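Local coordinates for membrane-bound protease PH1510 (Pyrococcus horikoshii, PDB 6M4B), which cleaves proteins, preferentially near hydrophobic or aromatic residues, as the N-terminal serine-protease domain of a membrane-bound protein that can degrade a stomatin homolog, at residues N8-I19 against A39-G50. The protein carries 1 engineered substitution. Residues are numbered along the deposited sequence; the frame is centred on the assembly and turned at random.
Sequences NIVYVAQIKGQI and AEAIIIELDTPG
Ile15 and Ile44 pack on the side of the paired strands that faces helix 21-36: Ile15 CD1 lies 4.0 Å from Ile44 CG2, and Phe27 of the helix touches both side chains. The backbones beneath run parallel, the axes of strands 9-16 and 41-47 20° apart, joined by hydrogen bonds that are straightest at Ile43 N to Tyr11 O (2.8 Å, 176° at the hydrogen) and more bent toward the ends. The reverse face is apolar at one end, where Val10 CG1 meets Ile43 CD1 at 3.7 Å; Ile43 in turn touches helix 175-182. Further along it loosens: Gln14 and Lys16 reach solvent, and a gap of 5.3 Å separates Lys16 NZ from Asp47 OD2, while Asp47 OD1 accepts from Ser80 N. Strand 9-16, helix 21-36 and strand 41-47 form a beta-alpha-beta unit of the ClpP/crotonase-type domain, leading to the substrate-binding residue Gly50, next to Ala83, the engineered replacement of the nucleophile. Thr48 chi1 of -177° turns OG1 away from its own N, between Gly17 O (2.7 Å, donating) and Gly50 N (3.1 Å, accepting, an ST turn). A valine in place of Thr48 would probably leave both without this shared partner, making the turn less fixed. Ile19 N also bonds Gly50 O at 2.8 Å, from above the carbonyl plane.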
loop_
_atom_site.group_PDB
_atom_site.type_symbol
_atom_site.label_atom_id
_atom_site.label_comp_id
_atom_site.label_asym_id
_atom_site.label_seq_id
_atom_site.Cartn_x
_atom_site.Cartn_y
_atom_site.Cartn_z
ATOM N N ASN A 8 -3.678 19.565 -23.972
ATOM C CA ASN A 8 -3.371 19.441 -22.580
ATOM C C ASN A 8 -4.759 19.319 -22.003
ATOM O O ASN A 8 -5.498 20.294 -21.898
ATOM C CB ASN A 8 -2.645 20.727 -22.141
ATOM C CG ASN A 8 -1.838 20.566 -20.838
ATOM O OD1 ASN A 8 -1.641 19.477 -20.346
ATOM N ND2 ASN A 8 -1.399 21.677 -20.273
ATOM N N ILE A 9 -5.139 18.096 -21.666
ATOM C CA ILE A 9 -6.469 17.814 -21.176
ATOM C C ILE A 9 -6.453 17.490 -19.669
ATOM O O ILE A 9 -5.673 16.641 -19.214
ATOM C CB ILE A 9 -7.068 16.628 -21.954
ATOM C CG1 ILE A 9 -7.321 17.068 -23.402
ATOM C CG2 ILE A 9 -8.368 16.166 -21.325
ATOM C CD1 ILE A 9 -7.502 15.935 -24.391
ATOM N N VAL A 10 -7.363 18.114 -18.930
ATOM C CA VAL A 10 -7.651 17.713 -17.575
ATOM C C VAL A 10 -9.083 17.183 -17.491
ATOM O O VAL A 10 -10.037 17.879 -17.825
ATOM C CB VAL A 10 -7.438 18.862 -16.569
ATOM C CG1 VAL A 10 -7.841 18.440 -15.156
ATOM C CG2 VAL A 10 -5.958 19.243 -16.559
ATOM N N TYR A 11 -9.213 15.950 -17.019
ATOM C CA TYR A 11 -10.535 15.387 -16.751
ATOM C C TYR A 11 -10.967 15.726 -15.341
ATOM O O TYR A 11 -10.131 15.958 -14.464
ATOM C CB TYR A 11 -10.545 13.899 -16.991
ATOM C CG TYR A 11 -10.517 13.554 -18.479
ATOM C CD1 TYR A 11 -11.685 13.619 -19.246
ATOM C CD2 TYR A 11 -9.341 13.176 -19.108
ATOM C CE1 TYR A 11 -11.677 13.290 -20.580
ATOM C CE2 TYR A 11 -9.320 12.841 -20.453
ATOM C CZ TYR A 11 -10.489 12.898 -21.182
ATOM O OH TYR A 11 -10.471 12.580 -22.509
ATOM N N VAL A 12 -12.275 15.809 -15.154
ATOM C CA VAL A 12 -12.902 16.070 -13.866
ATOM C C VAL A 12 -14.000 15.009 -13.706
ATOM O O VAL A 12 -14.808 14.850 -14.612
ATOM C CB VAL A 12 -13.510 17.481 -13.789
ATOM C CG1 VAL A 12 -14.193 17.728 -12.471
ATOM C CG2 VAL A 12 -12.435 18.548 -13.976
ATOM N N ALA A 13 -14.020 14.291 -12.582
ATOM C CA ALA A 13 -15.131 13.426 -12.257
ATOM C C ALA A 13 -15.591 13.687 -10.850
ATOM O O ALA A 13 -14.922 14.368 -10.075
ATOM C CB ALA A 13 -14.746 11.986 -12.439
ATOM N N GLN A 14 -16.753 13.167 -10.531
ATOM C CA GLN A 14 -17.372 13.384 -9.241
ATOM C C GLN A 14 -17.543 12.019 -8.616
ATOM O O GLN A 14 -17.993 11.083 -9.295
ATOM C CB GLN A 14 -18.732 14.002 -9.377
ATOM C CG GLN A 14 -18.773 15.392 -9.969
ATOM C CD GLN A 14 -20.124 16.045 -9.794
ATOM O OE1 GLN A 14 -20.365 16.743 -8.810
ATOM N NE2 GLN A 14 -21.018 15.811 -10.743
ATOM N N ILE A 15 -17.171 11.906 -7.343
ATOM C CA ILE A 15 -17.462 10.721 -6.546
ATOM C C ILE A 15 -18.054 11.169 -5.214
ATOM O O ILE A 15 -17.441 11.956 -4.458
ATOM C CB ILE A 15 -16.226 9.797 -6.436
ATOM C CG1 ILE A 15 -15.981 9.144 -7.801
ATOM C CG2 ILE A 15 -16.439 8.690 -5.398
ATOM C CD1 ILE A 15 -14.664 8.468 -7.955
ATOM N N LYS A 16 -19.293 10.728 -4.989
ATOM C CA LYS A 16 -20.059 11.048 -3.804
ATOM C C LYS A 16 -20.568 9.798 -3.085
ATOM O O LYS A 16 -20.786 8.764 -3.717
ATOM C CB LYS A 16 -21.258 11.904 -4.188
ATOM C CG LYS A 16 -20.904 13.137 -4.997
ATOM C CD LYS A 16 -22.007 14.184 -4.949
ATOM C CE LYS A 16 -21.720 15.350 -5.891
ATOM N NZ LYS A 16 -22.382 16.605 -5.419
ATOM N N GLY A 17 -20.813 9.918 -1.783
ATOM C CA GLY A 17 -21.421 8.833 -0.997
ATOM C C GLY A 17 -20.407 7.898 -0.353
ATOM O O GLY A 17 -19.199 8.176 -0.314
ATOM N N GLN A 18 -20.898 6.766 0.147
ATOM C CA GLN A 18 -20.071 5.836 0.882
ATOM C C GLN A 18 -19.055 5.193 -0.016
ATOM O O GLN A 18 -19.328 4.941 -1.155
ATOM C CB GLN A 18 -20.919 4.767 1.579
ATOM C CG GLN A 18 -21.708 5.321 2.754
ATOM C CD GLN A 18 -21.764 4.348 3.916
ATOM O OE1 GLN A 18 -22.839 3.856 4.273
ATOM N NE2 GLN A 18 -20.601 4.049 4.507
ATOM N N ILE A 19 -17.869 4.932 0.510
ATOM C CA ILE A 19 -16.884 4.193 -0.252
ATOM C C ILE A 19 -17.243 2.703 -0.175
ATOM O O ILE A 19 -17.371 2.139 0.913
ATOM C CB ILE A 19 -15.461 4.395 0.302
ATOM C CG1 ILE A 19 -15.083 5.889 0.376
ATOM C CG2 ILE A 19 -14.469 3.607 -0.531
ATOM C CD1 ILE A 19 -15.218 6.657 -0.938
ATOM N N ALA A 39 -4.149 12.222 -20.550
ATOM C CA ALA A 39 -4.464 13.461 -19.836
ATOM C C ALA A 39 -3.277 13.955 -19.005
ATOM O O ALA A 39 -2.438 13.166 -18.543
ATOM C CB ALA A 39 -5.677 13.282 -18.955
ATOM N N GLU A 40 -3.236 15.267 -18.830
ATOM C CA GLU A 40 -2.288 15.940 -17.974
ATOM C C GLU A 40 -2.532 15.590 -16.494
ATOM O O GLU A 40 -1.615 15.619 -15.702
ATOM C CB GLU A 40 -2.423 17.454 -18.197
ATOM C CG GLU A 40 -1.594 18.367 -17.298
ATOM C CD GLU A 40 -0.122 18.187 -17.473
ATOM O OE1 GLU A 40 0.650 18.627 -16.594
ATOM O OE2 GLU A 40 0.275 17.564 -18.475
ATOM N N ALA A 41 -3.791 15.355 -16.145
ATOM C CA ALA A 41 -4.234 15.090 -14.758
ATOM C C ALA A 41 -5.708 14.750 -14.778
ATOM O O ALA A 41 -6.427 15.158 -15.708
ATOM C CB ALA A 41 -4.001 16.291 -13.826
ATOM N N ILE A 42 -6.157 14.042 -13.741
ATOM C CA ILE A 42 -7.588 13.876 -13.498
ATOM C C ILE A 42 -7.901 14.443 -12.119
ATOM O O ILE A 42 -7.190 14.166 -11.158
ATOM C CB ILE A 42 -8.045 12.415 -13.649
ATOM C CG1 ILE A 42 -9.571 12.323 -13.456
ATOM C CG2 ILE A 42 -7.311 11.470 -12.721
ATOM C CD1 ILE A 42 -10.100 10.933 -13.682
ATOM N N ILE A 43 -8.929 15.274 -12.045
ATOM C CA ILE A 43 -9.415 15.850 -10.806
ATOM C C ILE A 43 -10.666 15.066 -10.408
ATOM O O ILE A 43 -11.567 14.855 -11.207
ATOM C CB ILE A 43 -9.795 17.320 -10.937
ATOM C CG1 ILE A 43 -8.538 18.158 -11.268
ATOM C CG2 ILE A 43 -10.432 17.825 -9.631
ATOM C CD1 ILE A 43 -8.856 19.550 -11.796
ATOM N N ILE A 44 -10.681 14.602 -9.170
ATOM C CA ILE A 44 -11.801 13.882 -8.646
ATOM C C ILE A 44 -12.362 14.706 -7.536
ATOM O O ILE A 44 -11.706 14.913 -6.530
ATOM C CB ILE A 44 -11.399 12.475 -8.240
ATOM C CG1 ILE A 44 -11.100 11.715 -9.531
ATOM C CG2 ILE A 44 -12.511 11.829 -7.423
ATOM C CD1 ILE A 44 -10.527 10.358 -9.325
ATOM N N GLU A 45 -13.586 15.190 -7.767
ATOM C CA GLU A 45 -14.339 15.979 -6.801
ATOM C C GLU A 45 -14.986 14.998 -5.819
ATOM O O GLU A 45 -15.842 14.207 -6.205
ATOM C CB GLU A 45 -15.400 16.824 -7.494
ATOM C CG GLU A 45 -14.807 18.005 -8.261
ATOM C CD GLU A 45 -15.827 18.745 -9.135
ATOM O OE1 GLU A 45 -16.966 18.253 -9.274
ATOM O OE2 GLU A 45 -15.484 19.808 -9.700
ATOM N N LEU A 46 -14.517 15.010 -4.578
ATOM C CA LEU A 46 -14.827 13.941 -3.641
ATOM C C LEU A 46 -15.643 14.475 -2.478
ATOM O O LEU A 46 -15.350 15.521 -1.943
ATOM C CB LEU A 46 -13.542 13.294 -3.104
ATOM C CG LEU A 46 -13.712 12.132 -2.114
ATOM C CD1 LEU A 46 -14.248 10.897 -2.815
ATOM C CD2 LEU A 46 -12.385 11.848 -1.459
ATOM N N ASP A 47 -16.719 13.762 -2.155
ATOM C CA ASP A 47 -17.566 14.067 -0.998
ATOM C C ASP A 47 -18.000 12.708 -0.419
ATOM O O ASP A 47 -18.790 11.966 -1.026
ATOM C CB ASP A 47 -18.781 14.905 -1.419
ATOM C CG ASP A 47 -19.611 15.402 -0.231
ATOM O OD1 ASP A 47 -19.150 15.303 0.926
ATOM O OD2 ASP A 47 -20.706 15.972 -0.457
ATOM N N THR A 48 -17.439 12.357 0.723
ATOM C CA THR A 48 -17.718 11.047 1.299
ATOM C C THR A 48 -17.659 11.124 2.807
ATOM O O THR A 48 -16.854 11.869 3.355
ATOM C CB THR A 48 -16.746 9.978 0.779
ATOM O OG1 THR A 48 -17.106 8.698 1.309
ATOM C CG2 THR A 48 -15.281 10.277 1.157
ATOM N N PRO A 49 -18.538 10.385 3.493
ATOM C CA PRO A 49 -18.391 10.253 4.963
ATOM C C PRO A 49 -17.467 9.077 5.355
ATOM O O PRO A 49 -17.140 8.928 6.529
ATOM C CB PRO A 49 -19.825 9.982 5.431
ATOM C CG PRO A 49 -20.396 9.179 4.287
ATOM C CD PRO A 49 -19.744 9.689 2.997
ATOM N N GLY A 50 -17.071 8.260 4.385
ATOM C CA GLY A 50 -16.254 7.105 4.639
ATOM C C GLY A 50 -16.851 5.891 3.986
ATOM O O GLY A 50 -17.696 6.009 3.091
#